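Local coordinates for genome packaging NTPase B204 (Sulfolobus turreted icosahedral virus 2, PDB 4KFT), which probably hydrolyses ATP to drive packaging of viral DNA into the capsid, as expected of a P-loop genome packaging NTPase, at residues D4-L9 / L131-S136; V8-K13 / I146-A151; Y158-N163 / K179-K184; Y186-Y191 / K199-I204. All coordinates share one frame; numbering follows the deposited sequence.

Contacts 1 and 2 lie in the core and share V8 and L9 of strand 6-10: contact 1 pairs that strand with its neighbour in the central sheet through backbone bonds, while contact 2 packs one face of it against helix 145-150 by apolar contact. Contact 3 is partly buried and contact 4 is a surface contact; they touch each other, as where L183 CD2 packs on I200 CG2. In contact 3 an arginine grips a carbonyl oxygen; contact 4 is a hairpin at the edge of the same sheet, where backbone bonds are joined by ring-face and CH-pi contacts. Contacts 2 and 4 reach the same nucleotide, chain F, at its phosphate and adenine ends; contact 3 meets a second one, chain E.

Contact 1 (D4-L9 / L131-S136); sequences DDIVVL and LGLILS
Between I6-L9 and L133-S136 the flat groups that meet are peptide units, joined through N-H and C=O; there is no ring on either side. The side chains stand on the two faces of the sheet these strands form, I6, V8, L133 and L135 on one, V7, L9, I134 and S136 on the other. The strands run parallel, 14° apart, and four backbone bonds close the pairing: L133 N to D5 O, V7 N to L133 O, and two shorter ones, L135 N to V7 O and L9 N to L135 O, each 2.8 Å.

On the face of I6 and V8, I6 and L133 lie side by side, CG1 of I6 4.1 Å from CB of L133. I6 puts CG2 anti to its own nitrogen (CG1 has chi1 -62°), and that branch approaches L133 CD2. On the other face CD1 of L9 slants across CG2 of I134 at 4.0 Å, with helix 17-31 covering this side through I21 and F25. At the start of the pairing G132 has no side chain, and its CA comes within 3.6 Å of D4 CA. S136 OG is buried with no polar partner in the model, though its side chain touches K17 and lies about 6 Å from the bound magnesium ion.

Strand 131-137 lies between strand 6-10, which leads into the probable Walker A loop, and strand 98-102, the probable Walker B strand; that order is consistent with the ASCE division of P-loop NTPases.

Contact 2 (V8-K13 / I146-A151); sequences VLVGRK and IVYKQA. With AGS (phosphothiophosphoric acid-adenylate ester), chain F.
V8 and V10 point toward V147, Y148 and A151 in a beta-alpha-beta crossover: helix 145-150 links strand 131-137 to 153-156 and passes over strand 6-10, which lies between them. The strand and helix segments run 10.4 Å apart, spacing usual for a helix layered on a sheet.

Apolar contact does most of the joining. The two methyls of V8 divide the work: CG2 meets V147 CG1 at 3.7 Å and also the methyl of A151, just past the end of the helix, while CG1 reaches Y148 CE1. All of these residues are buried.

The polar element is the nucleotide end of the first segment. Beyond V10 the chain leaves the sheet as the loop that fits a Walker A motif; G11 O takes a bond from K17 NZ, and the amides of K14 and G16 to Y19 bind the nucleotide of chain F. The segment's own nearest approach to it is a van der Waals contact, K13 C to O2B at 3.5 Å.

The aromatic contact is made by Y148, whose side chain crosses that of V8 at about a right angle. V10 holds CG1 anti to its nitrogen (chi1 -176°), which leaves CG2 to approach the edge of the Y148 ring, while Y148 OH is hydrogen-bonded to V140 O.

Contact 3 (Y158-N163 / K179-K184); sequences YTREPN and KVKTLK. With AGS (phosphothiophosphoric acid-adenylate ester), chain E.
R160 and K181 meet where an ST turn leads into helix 162-171: T159 OG1 accepts from E161 N and is also hydrogen-bonded to E164 OE1 of that helix, and E161 is the N-cap. The facing segment, 179-184, leaves helix 174-179 and heads for strand 188-192.

Hydrogen bonding centres on one oxygen. R160 reaches out with an extended chain and takes hold of K181 O side-on, NE at 2.8 Å and NH2 at 2.9 Å from that O. The oxygen lies in the guanidinium plane; NE sits 19° from the carbonyl plane, but NH2 stands well above it. Two donors on a single acceptor fix the rotation of the guanidinium, and the K181 side chain crosses that of R160 at about a right angle with CE over one guanidinium face. A weak bond runs from T159 N to V180 O.

Close packing falls to Y158 and T159. The ring edge of Y158 faces the same K181 O, which is 3.3 Å from CE1, and T159 CG2 slants across V180 CG1 at 3.9 Å.

The nucleotide of chain E docks at this surface: its N6 donates to L183 O and lies 3.3 Å from Y158 CB. Beside it, a water accepts from Y158 N at 3.0 Å and donates to K184 O.

Contact 4 (Y186-Y191 / K199-I204); sequences YHFLIY and KIHKPI. With AGS (phosphothiophosphoric acid-adenylate ester), chain F.
Strands 188-191 and 199-201 run antiparallel, their directions 147° apart, as the two arms of a beta hairpin. F188 with H201 and I190 with K199 are hydrogen-bonded pairs, each with two backbone bonds, and L189 with I200 between them is a non-hydrogen-bonded pair. The bond from I190 N to K199 O is 2.9 Å. Strand 199-201 is outermost in the chain's sheet, while 188-191 is paired on its other side with 153-156.

F188 and H201 lie side by side, planes 12° from parallel and ring centroids 4.7 Å apart, slid so far that the rings barely overlap. The F188 ring is brought there by the position of CG between nitrogen and carbonyl carbon (chi1 59°), and H201 CB covers one of its faces in a CH-pi contact. H201 ND1 donates to K202 O over 2.6 Å, on a lone pair and in the ring plane, which fixes the imidazole. Just outside the paired strands, P203 CD sits over a face of the H187 ring, 3.5 Å from its centroid. Among the apolar residues, L189 CG touches I200 CD1.

The end of the hairpin holds a nucleotide, chain F. Its adenine lies over one face of the Y186 ring, with C5 3.6 Å above the ring's centre, and its N6 donates to I204 O at 3.0 Å. A water bridges Y186 O, I204 N and that N6. An aromatic face combined with a carbonyl that accepts from the exocyclic amine is consistent with a site suited to adenine, built from both arms' neighbouring loops.

Contact 1 (D4-L9 / L131-S136)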
# COMPACT_ATOMS: atom_id res chain seq x y z
N ASP A 4 11.38 -2.97 0.47
CA ASP A 4 10.87 -3.32 -0.84
C ASP A 4 9.70 -4.32 -0.82
O ASP A 4 9.40 -4.95 -1.83
CB ASP A 4 12.00 -3.72 -1.82
CG ASP A 4 12.74 -4.98 -1.39
OD1 ASP A 4 12.59 -5.42 -0.23
OD2 ASP A 4 13.50 -5.53 -2.21
N ASP A 5 9.03 -4.44 0.33
CA ASP A 5 7.81 -5.23 0.47
C ASP A 5 6.62 -4.60 -0.26
O ASP A 5 6.53 -3.40 -0.39
CB ASP A 5 7.39 -5.31 1.94
CG ASP A 5 8.12 -6.40 2.72
OD1 ASP A 5 8.64 -7.33 2.10
OD2 ASP A 5 8.14 -6.30 3.96
N ILE A 6 5.69 -5.44 -0.69
CA ILE A 6 4.37 -4.96 -1.09
C ILE A 6 3.39 -5.16 0.09
O ILE A 6 3.22 -6.27 0.59
CB ILE A 6 3.87 -5.71 -2.34
CG1 ILE A 6 4.80 -5.44 -3.53
CG2 ILE A 6 2.47 -5.27 -2.70
CD1 ILE A 6 4.30 -6.03 -4.82
N VAL A 7 2.77 -4.06 0.53
CA VAL A 7 1.85 -4.07 1.67
C VAL A 7 0.49 -3.60 1.18
O VAL A 7 0.38 -2.58 0.50
CB VAL A 7 2.33 -3.13 2.82
CG1 VAL A 7 1.45 -3.26 4.06
CG2 VAL A 7 3.78 -3.40 3.15
N VAL A 8 -0.56 -4.35 1.49
CA VAL A 8 -1.89 -3.91 1.12
C VAL A 8 -2.67 -3.60 2.40
O VAL A 8 -2.57 -4.34 3.38
CB VAL A 8 -2.60 -4.96 0.29
CG1 VAL A 8 -3.93 -4.42 -0.20
CG2 VAL A 8 -1.71 -5.39 -0.86
N LEU A 9 -3.42 -2.49 2.36
CA LEU A 9 -4.23 -2.00 3.46
C LEU A 9 -5.69 -2.05 3.03
O LEU A 9 -6.05 -1.50 2.00
CB LEU A 9 -3.86 -0.54 3.76
CG LEU A 9 -2.82 -0.19 4.82
CD1 LEU A 9 -1.56 -0.99 4.68
CD2 LEU A 9 -2.50 1.30 4.75
N LEU A 131 11.89 -0.54 -5.29
CA LEU A 131 10.68 0.15 -4.86
C LEU A 131 9.76 -0.79 -4.11
O LEU A 131 9.35 -1.82 -4.63
CB LEU A 131 9.93 0.73 -6.06
CG LEU A 131 10.52 1.99 -6.70
CD1 LEU A 131 9.88 2.23 -8.04
CD2 LEU A 131 10.32 3.20 -5.78
N GLY A 132 9.45 -0.43 -2.87
CA GLY A 132 8.40 -1.08 -2.12
C GLY A 132 7.08 -0.42 -2.48
O GLY A 132 7.05 0.63 -3.12
N LEU A 133 5.99 -1.02 -2.05
CA LEU A 133 4.68 -0.51 -2.41
C LEU A 133 3.81 -0.56 -1.18
O LEU A 133 3.87 -1.52 -0.41
CB LEU A 133 4.10 -1.41 -3.50
CG LEU A 133 3.20 -0.93 -4.62
CD1 LEU A 133 3.90 0.10 -5.49
CD2 LEU A 133 2.75 -2.15 -5.43
N ILE A 134 3.03 0.49 -0.94
CA ILE A 134 1.91 0.38 -0.02
C ILE A 134 0.64 0.75 -0.75
O ILE A 134 0.47 1.88 -1.16
CB ILE A 134 2.06 1.24 1.25
CG1 ILE A 134 3.33 0.89 2.01
CG2 ILE A 134 0.84 1.03 2.15
CD1 ILE A 134 3.55 1.73 3.31
N LEU A 135 -0.24 -0.22 -0.93
CA LEU A 135 -1.50 0.03 -1.61
C LEU A 135 -2.64 0.10 -0.61
O LEU A 135 -2.73 -0.71 0.32
CB LEU A 135 -1.78 -1.06 -2.63
CG LEU A 135 -0.75 -1.27 -3.72
CD1 LEU A 135 -1.33 -2.23 -4.76
CD2 LEU A 135 -0.38 0.05 -4.38
N SER A 136 -3.55 1.04 -0.82
CA SER A 136 -4.65 1.28 0.11
C SER A 136 -5.97 1.10 -0.61
O SER A 136 -6.14 1.58 -1.72
CB SER A 136 -4.53 2.70 0.66
OG SER A 136 -5.37 2.88 1.76

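Contact 2 (V8-K13 / I146-A151)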
# COMPACT_ATOMS: atom_id res chain seq x y z
N VAL A 8 -0.56 -4.35 1.49
CA VAL A 8 -1.89 -3.91 1.12
C VAL A 8 -2.67 -3.60 2.40
O VAL A 8 -2.57 -4.34 3.38
CB VAL A 8 -2.60 -4.96 0.29
CG1 VAL A 8 -3.93 -4.42 -0.20
CG2 VAL A 8 -1.71 -5.39 -0.86
N LEU A 9 -3.42 -2.49 2.36
CA LEU A 9 -4.23 -2.00 3.46
C LEU A 9 -5.69 -2.05 3.03
O LEU A 9 -6.05 -1.50 2.00
CB LEU A 9 -3.86 -0.54 3.76
CG LEU A 9 -2.82 -0.19 4.82
CD1 LEU A 9 -1.56 -0.99 4.68
CD2 LEU A 9 -2.50 1.30 4.75
N VAL A 10 -6.53 -2.68 3.84
CA VAL A 10 -7.92 -2.88 3.44
C VAL A 10 -8.88 -2.53 4.57
O VAL A 10 -8.76 -3.05 5.69
CB VAL A 10 -8.17 -4.36 3.01
CG1 VAL A 10 -9.59 -4.53 2.49
CG2 VAL A 10 -7.12 -4.83 1.96
N GLY A 11 -9.82 -1.64 4.29
CA GLY A 11 -10.85 -1.29 5.25
C GLY A 11 -11.69 -0.12 4.76
O GLY A 11 -11.19 0.79 4.10
N ARG A 12 -12.98 -0.16 5.11
CA ARG A 12 -13.94 0.90 4.81
C ARG A 12 -13.41 2.28 5.24
O ARG A 12 -12.53 2.38 6.10
CB ARG A 12 -15.28 0.59 5.50
N LYS A 13 -13.92 3.33 4.62
CA LYS A 13 -13.50 4.69 4.94
C LYS A 13 -13.74 4.96 6.42
O LYS A 13 -14.75 4.52 6.97
CB LYS A 13 -14.27 5.70 4.10
CG LYS A 13 -14.05 7.13 4.51
CD LYS A 13 -14.79 8.09 3.59
CE LYS A 13 -14.65 9.54 4.07
NZ LYS A 13 -13.22 9.92 4.25
N ILE A 146 -4.68 -10.81 -8.10
CA ILE A 146 -3.23 -10.97 -8.17
C ILE A 146 -2.45 -10.00 -7.25
O ILE A 146 -1.30 -10.28 -6.89
CB ILE A 146 -2.67 -11.00 -9.62
CG1 ILE A 146 -2.77 -9.65 -10.32
CG2 ILE A 146 -3.38 -12.10 -10.43
CD1 ILE A 146 -2.19 -9.65 -11.70
N VAL A 147 -3.07 -8.89 -6.84
CA VAL A 147 -2.44 -8.02 -5.84
C VAL A 147 -2.28 -8.75 -4.50
O VAL A 147 -1.21 -8.74 -3.90
CB VAL A 147 -3.19 -6.65 -5.69
CG1 VAL A 147 -2.71 -5.91 -4.43
CG2 VAL A 147 -2.98 -5.78 -6.93
N TYR A 148 -3.34 -9.44 -4.06
CA TYR A 148 -3.25 -10.29 -2.87
C TYR A 148 -2.24 -11.46 -2.97
O TYR A 148 -1.53 -11.74 -2.00
CB TYR A 148 -4.65 -10.75 -2.40
CG TYR A 148 -5.56 -9.56 -2.25
CD1 TYR A 148 -5.29 -8.58 -1.30
CD2 TYR A 148 -6.65 -9.37 -3.09
CE1 TYR A 148 -6.11 -7.44 -1.17
CE2 TYR A 148 -7.47 -8.23 -2.99
CZ TYR A 148 -7.19 -7.28 -2.02
OH TYR A 148 -8.00 -6.17 -1.91
N LYS A 149 -2.12 -12.11 -4.13
CA LYS A 149 -1.08 -13.12 -4.31
C LYS A 149 0.33 -12.53 -4.23
O LYS A 149 1.24 -13.14 -3.66
CB LYS A 149 -1.24 -13.88 -5.63
CG LYS A 149 -2.60 -14.52 -5.88
CD LYS A 149 -3.17 -15.24 -4.65
CE LYS A 149 -4.01 -16.46 -5.08
NZ LYS A 149 -4.94 -16.96 -4.02
N GLN A 150 0.54 -11.36 -4.82
CA GLN A 150 1.89 -10.79 -4.90
C GLN A 150 2.33 -10.07 -3.61
O GLN A 150 3.52 -9.82 -3.42
CB GLN A 150 2.04 -9.86 -6.12
CG GLN A 150 1.93 -10.56 -7.47
CD GLN A 150 2.80 -11.81 -7.55
OE1 GLN A 150 2.30 -12.89 -7.82
NE2 GLN A 150 4.10 -11.65 -7.32
N ALA A 151 1.38 -9.76 -2.74
CA ALA A 151 1.66 -8.99 -1.52
C ALA A 151 2.52 -9.77 -0.53
O ALA A 151 2.47 -10.99 -0.49
CB ALA A 151 0.35 -8.57 -0.85
PB AGS F . -9.26 5.96 6.61
O1B AGS F . -9.20 4.41 6.67
O2B AGS F . -10.56 6.39 5.91
O3B AGS F . -8.05 6.50 5.82
PA AGS F . -8.44 7.60 8.76
O1A AGS F . -6.93 7.24 8.76
O2A AGS F . -8.62 8.97 8.07
O3A AGS F . -9.33 6.50 8.09
O5' AGS F . -8.87 7.76 10.24
C5' AGS F . -10.16 8.13 10.59
C4' AGS F . -10.36 8.75 11.93
O4' AGS F . -10.16 7.87 12.98
C3' AGS F . -9.42 9.90 12.16
O3' AGS F . -10.06 10.85 12.92
C2' AGS F . -8.37 9.34 12.91
O2' AGS F . -7.85 10.33 13.73
C1' AGS F . -9.01 8.26 13.71
N9 AGS F . -8.15 7.14 13.89
C8 AGS F . -7.72 6.17 13.08
N7 AGS F . -6.90 5.39 13.80
C5 AGS F . -6.82 5.85 15.06
C6 AGS F . -6.13 5.42 16.19
N6 AGS F . -5.30 4.26 16.20
N1 AGS F . -6.27 6.14 17.32
C2 AGS F . -7.04 7.24 17.37
N3 AGS F . -7.70 7.65 16.28
C4 AGS F . -7.62 6.98 15.12

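Contact 3 (Y158-N163 / K179-K184)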
# COMPACT_ATOMS: atom_id res chain seq x y z
N TYR A 158 -11.85 -4.27 10.43
CA TYR A 158 -13.14 -4.95 10.56
C TYR A 158 -13.97 -4.96 9.29
O TYR A 158 -14.09 -3.93 8.62
CB TYR A 158 -13.99 -4.31 11.66
CG TYR A 158 -15.47 -4.67 11.60
CD1 TYR A 158 -15.95 -5.79 12.27
CD2 TYR A 158 -16.38 -3.88 10.90
CE1 TYR A 158 -17.30 -6.13 12.23
CE2 TYR A 158 -17.72 -4.22 10.84
CZ TYR A 158 -18.18 -5.34 11.51
OH TYR A 158 -19.51 -5.67 11.48
N THR A 159 -14.57 -6.11 8.99
CA THR A 159 -15.64 -6.18 8.02
C THR A 159 -16.43 -7.46 8.17
O THR A 159 -15.90 -8.49 8.57
CB THR A 159 -15.12 -6.10 6.57
OG1 THR A 159 -16.23 -6.14 5.67
CG2 THR A 159 -14.18 -7.28 6.26
N ARG A 160 -17.71 -7.39 7.83
CA ARG A 160 -18.57 -8.56 7.81
C ARG A 160 -19.39 -8.57 6.55
O ARG A 160 -20.40 -9.24 6.49
CB ARG A 160 -19.51 -8.59 9.00
CG ARG A 160 -18.83 -8.91 10.29
CD ARG A 160 -19.81 -9.14 11.39
NE ARG A 160 -19.07 -9.40 12.62
CZ ARG A 160 -19.51 -10.16 13.61
NH1 ARG A 160 -20.71 -10.74 13.53
NH2 ARG A 160 -18.76 -10.33 14.69
N GLU A 161 -18.96 -7.80 5.55
CA GLU A 161 -19.65 -7.80 4.28
C GLU A 161 -19.40 -9.16 3.62
O GLU A 161 -18.26 -9.53 3.38
CB GLU A 161 -19.16 -6.63 3.40
CG GLU A 161 -20.25 -6.03 2.52
CD GLU A 161 -20.14 -6.43 1.05
OE1 GLU A 161 -19.60 -5.63 0.26
OE2 GLU A 161 -20.60 -7.53 0.68
N PRO A 162 -20.46 -9.91 3.33
CA PRO A 162 -20.30 -11.33 2.95
C PRO A 162 -19.44 -11.56 1.69
O PRO A 162 -18.63 -12.50 1.66
CB PRO A 162 -21.74 -11.81 2.74
CG PRO A 162 -22.59 -10.83 3.49
CD PRO A 162 -21.88 -9.51 3.39
N ASN A 163 -19.57 -10.72 0.67
CA ASN A 163 -18.67 -10.78 -0.48
C ASN A 163 -17.20 -10.53 -0.09
O ASN A 163 -16.28 -11.15 -0.64
CB ASN A 163 -19.12 -9.80 -1.57
N LYS A 179 -11.35 -14.12 11.69
CA LYS A 179 -10.90 -13.15 12.66
C LYS A 179 -11.20 -11.70 12.30
O LYS A 179 -11.29 -10.86 13.19
CB LYS A 179 -9.42 -13.37 12.97
CG LYS A 179 -9.16 -14.73 13.59
CD LYS A 179 -7.75 -14.89 14.09
CE LYS A 179 -7.55 -16.27 14.71
NZ LYS A 179 -6.11 -16.54 14.98
N VAL A 180 -11.38 -11.41 11.02
CA VAL A 180 -11.67 -10.06 10.58
C VAL A 180 -13.02 -9.56 11.11
O VAL A 180 -13.23 -8.36 11.31
CB VAL A 180 -11.61 -9.97 9.04
CG1 VAL A 180 -12.96 -10.25 8.42
CG2 VAL A 180 -11.06 -8.63 8.58
N LYS A 181 -13.92 -10.49 11.39
CA LYS A 181 -15.29 -10.16 11.75
C LYS A 181 -15.42 -9.62 13.17
O LYS A 181 -16.45 -9.08 13.54
CB LYS A 181 -16.16 -11.41 11.61
CG LYS A 181 -16.16 -12.04 10.24
CD LYS A 181 -16.80 -13.41 10.30
CE LYS A 181 -18.25 -13.34 10.70
NZ LYS A 181 -18.83 -14.72 10.83
N THR A 182 -14.38 -9.75 13.97
CA THR A 182 -14.47 -9.38 15.37
C THR A 182 -13.53 -8.26 15.78
O THR A 182 -13.41 -7.97 16.97
CB THR A 182 -14.22 -10.62 16.28
OG1 THR A 182 -12.90 -11.12 16.07
CG2 THR A 182 -15.24 -11.72 15.98
N LEU A 183 -12.85 -7.62 14.83
CA LEU A 183 -11.92 -6.53 15.20
C LEU A 183 -12.67 -5.33 15.77
O LEU A 183 -13.69 -4.90 15.23
CB LEU A 183 -11.05 -6.10 14.01
CG LEU A 183 -10.18 -7.20 13.38
CD1 LEU A 183 -9.87 -6.88 11.96
CD2 LEU A 183 -8.89 -7.39 14.14
N LYS A 184 -12.18 -4.80 16.88
CA LYS A 184 -12.74 -3.58 17.46
C LYS A 184 -12.22 -2.37 16.68
O LYS A 184 -11.37 -2.51 15.80
CB LYS A 184 -12.38 -3.50 18.95
CG LYS A 184 -12.95 -4.69 19.74
CD LYS A 184 -12.69 -4.58 21.25
CE LYS A 184 -13.40 -5.69 22.01
NZ LYS A 184 -13.18 -5.62 23.48
PA AGS E . -18.72 -3.43 22.66
O1A AGS E . -18.39 -3.05 24.13
O2A AGS E . -20.24 -3.76 22.52
O3A AGS E . -17.87 -4.65 22.18
O5' AGS E . -18.41 -2.23 21.72
C5' AGS E . -19.46 -1.49 21.22
C4' AGS E . -19.20 -0.24 20.48
O4' AGS E . -17.99 -0.23 19.77
C3' AGS E . -20.28 -0.07 19.45
O3' AGS E . -20.46 1.27 19.21
C2' AGS E . -19.70 -0.69 18.32
O2' AGS E . -20.34 -0.29 17.16
C1' AGS E . -18.30 -0.18 18.38
N9 AGS E . -17.44 -0.99 17.60
C8 AGS E . -17.07 -2.28 17.72
N7 AGS E . -16.25 -2.56 16.69
C5 AGS E . -16.10 -1.44 15.94
C6 AGS E . -15.37 -1.20 14.77
N6 AGS E . -14.59 -2.27 14.22
N1 AGS E . -15.40 0.03 14.22
C2 AGS E . -16.15 1.01 14.78
N3 AGS E . -16.87 0.79 15.91
C4 AGS E . -16.87 -0.43 16.51
O HOH W 1 -11.10 -2.66 12.84

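Contact 4 (Y186-Y191 / K199-I204)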
# COMPACT_ATOMS: atom_id res chain seq x y z
N TYR A 186 -10.27 0.47 15.11
CA TYR A 186 -8.84 0.76 14.92
C TYR A 186 -7.93 -0.42 15.20
O TYR A 186 -6.72 -0.29 15.06
CB TYR A 186 -8.38 1.96 15.77
CG TYR A 186 -9.26 3.18 15.63
CD1 TYR A 186 -9.77 3.55 14.40
CD2 TYR A 186 -9.59 3.94 16.74
CE1 TYR A 186 -10.58 4.65 14.26
CE2 TYR A 186 -10.40 5.05 16.62
CZ TYR A 186 -10.89 5.40 15.39
OH TYR A 186 -11.71 6.51 15.28
N HIS A 187 -8.51 -1.55 15.61
CA HIS A 187 -7.75 -2.81 15.69
C HIS A 187 -7.62 -3.33 14.27
O HIS A 187 -8.51 -3.13 13.45
CB HIS A 187 -8.49 -3.87 16.51
CG HIS A 187 -8.52 -3.60 17.99
ND1 HIS A 187 -9.10 -2.47 18.53
CD2 HIS A 187 -8.07 -4.33 19.04
CE1 HIS A 187 -8.99 -2.51 19.85
NE2 HIS A 187 -8.37 -3.63 20.18
N PHE A 188 -6.52 -4.03 13.99
CA PHE A 188 -6.28 -4.55 12.65
C PHE A 188 -5.53 -5.88 12.62
O PHE A 188 -4.63 -6.13 13.42
CB PHE A 188 -5.58 -3.52 11.75
CG PHE A 188 -4.24 -3.05 12.26
CD1 PHE A 188 -4.16 -2.07 13.23
CD2 PHE A 188 -3.06 -3.55 11.71
CE1 PHE A 188 -2.92 -1.60 13.69
CE2 PHE A 188 -1.82 -3.08 12.14
CZ PHE A 188 -1.75 -2.10 13.13
N LEU A 189 -5.92 -6.71 11.67
CA LEU A 189 -5.30 -8.00 11.47
C LEU A 189 -4.13 -7.83 10.52
O LEU A 189 -4.27 -7.18 9.51
CB LEU A 189 -6.35 -8.92 10.86
CG LEU A 189 -6.14 -10.43 10.81
CD1 LEU A 189 -7.51 -11.08 10.69
CD2 LEU A 189 -5.25 -10.81 9.64
N ILE A 190 -2.98 -8.39 10.86
CA ILE A 190 -1.86 -8.45 9.93
C ILE A 190 -1.71 -9.88 9.40
O ILE A 190 -1.66 -10.83 10.18
CB ILE A 190 -0.53 -8.05 10.61
CG1 ILE A 190 -0.59 -6.64 11.16
CG2 ILE A 190 0.62 -8.17 9.61
CD1 ILE A 190 0.67 -6.22 11.88
N TYR A 191 -1.63 -10.04 8.08
CA TYR A 191 -1.40 -11.35 7.48
C TYR A 191 -0.10 -11.38 6.70
O TYR A 191 0.04 -10.73 5.66
CB TYR A 191 -2.55 -11.78 6.59
CG TYR A 191 -2.38 -13.19 5.99
CD1 TYR A 191 -2.56 -14.34 6.77
CD2 TYR A 191 -2.06 -13.36 4.65
CE1 TYR A 191 -2.41 -15.61 6.23
CE2 TYR A 191 -1.91 -14.61 4.09
CZ TYR A 191 -2.08 -15.74 4.89
OH TYR A 191 -1.93 -16.98 4.32
N LYS A 199 -1.36 -11.92 13.01
CA LYS A 199 -1.34 -11.19 14.28
C LYS A 199 -2.58 -10.31 14.37
O LYS A 199 -3.03 -9.76 13.36
CB LYS A 199 -0.12 -10.27 14.40
CG LYS A 199 1.23 -10.91 14.67
CD LYS A 199 2.24 -9.80 15.06
CE LYS A 199 3.65 -10.04 14.53
NZ LYS A 199 4.47 -10.94 15.39
N ILE A 200 -3.13 -10.15 15.57
CA ILE A 200 -4.15 -9.14 15.79
C ILE A 200 -3.52 -7.97 16.53
O ILE A 200 -3.18 -8.10 17.70
CB ILE A 200 -5.34 -9.68 16.60
CG1 ILE A 200 -5.91 -10.94 15.96
CG2 ILE A 200 -6.41 -8.60 16.77
CD1 ILE A 200 -6.60 -10.72 14.63
N HIS A 201 -3.37 -6.84 15.86
CA HIS A 201 -2.67 -5.69 16.43
C HIS A 201 -3.68 -4.74 17.10
O HIS A 201 -4.76 -4.46 16.55
CB HIS A 201 -1.90 -4.97 15.31
CG HIS A 201 -0.77 -4.11 15.78
ND1 HIS A 201 -0.95 -2.98 16.56
CD2 HIS A 201 0.57 -4.19 15.56
CE1 HIS A 201 0.22 -2.42 16.81
NE2 HIS A 201 1.16 -3.14 16.21
N LYS A 202 -3.33 -4.25 18.29
CA LYS A 202 -4.11 -3.19 18.95
C LYS A 202 -3.98 -1.90 18.15
O LYS A 202 -3.08 -1.78 17.30
CB LYS A 202 -3.60 -2.95 20.37
CG LYS A 202 -3.51 -4.20 21.21
CD LYS A 202 -4.86 -4.91 21.34
CE LYS A 202 -4.85 -5.92 22.52
NZ LYS A 202 -6.19 -6.54 22.71
N PRO A 203 -4.84 -0.91 18.43
CA PRO A 203 -4.70 0.39 17.75
C PRO A 203 -3.33 1.00 17.95
O PRO A 203 -2.75 0.90 19.03
CB PRO A 203 -5.74 1.27 18.45
CG PRO A 203 -6.77 0.33 18.92
CD PRO A 203 -6.05 -0.95 19.28
N ILE A 204 -2.84 1.65 16.90
CA ILE A 204 -1.65 2.49 16.98
C ILE A 204 -1.85 3.66 17.96
O ILE A 204 -2.93 4.25 18.02
CB ILE A 204 -1.31 3.03 15.57
CG1 ILE A 204 -0.88 1.87 14.66
CG2 ILE A 204 -0.25 4.12 15.61
CD1 ILE A 204 0.04 0.87 15.34
PB AGS F . -9.26 5.96 6.61
O1B AGS F . -9.20 4.41 6.67
O2B AGS F . -10.56 6.39 5.91
O3B AGS F . -8.05 6.50 5.82
PA AGS F . -8.44 7.60 8.76
O1A AGS F . -6.93 7.24 8.76
O2A AGS F . -8.62 8.97 8.07
O3A AGS F . -9.33 6.50 8.09
O5' AGS F . -8.87 7.76 10.24
C5' AGS F . -10.16 8.13 10.59
C4' AGS F . -10.36 8.75 11.93
O4' AGS F . -10.16 7.87 12.98
C3' AGS F . -9.42 9.90 12.16
O3' AGS F . -10.06 10.85 12.92
C2' AGS F . -8.37 9.34 12.91
O2' AGS F . -7.85 10.33 13.73
C1' AGS F . -9.01 8.26 13.71
N9 AGS F . -8.15 7.14 13.89
C8 AGS F . -7.72 6.17 13.08
N7 AGS F . -6.90 5.39 13.80
C5 AGS F . -6.82 5.85 15.06
C6 AGS F . -6.13 5.42 16.19
N6 AGS F . -5.30 4.26 16.20
N1 AGS F . -6.27 6.14 17.32
C2 AGS F . -7.04 7.24 17.37
N3 AGS F . -7.70 7.65 16.28
C4 AGS F . -7.62 6.98 15.12
O HOH W 2 -4.62 1.72 14.45
O HOH W 3 -8.57 -4.71 23.27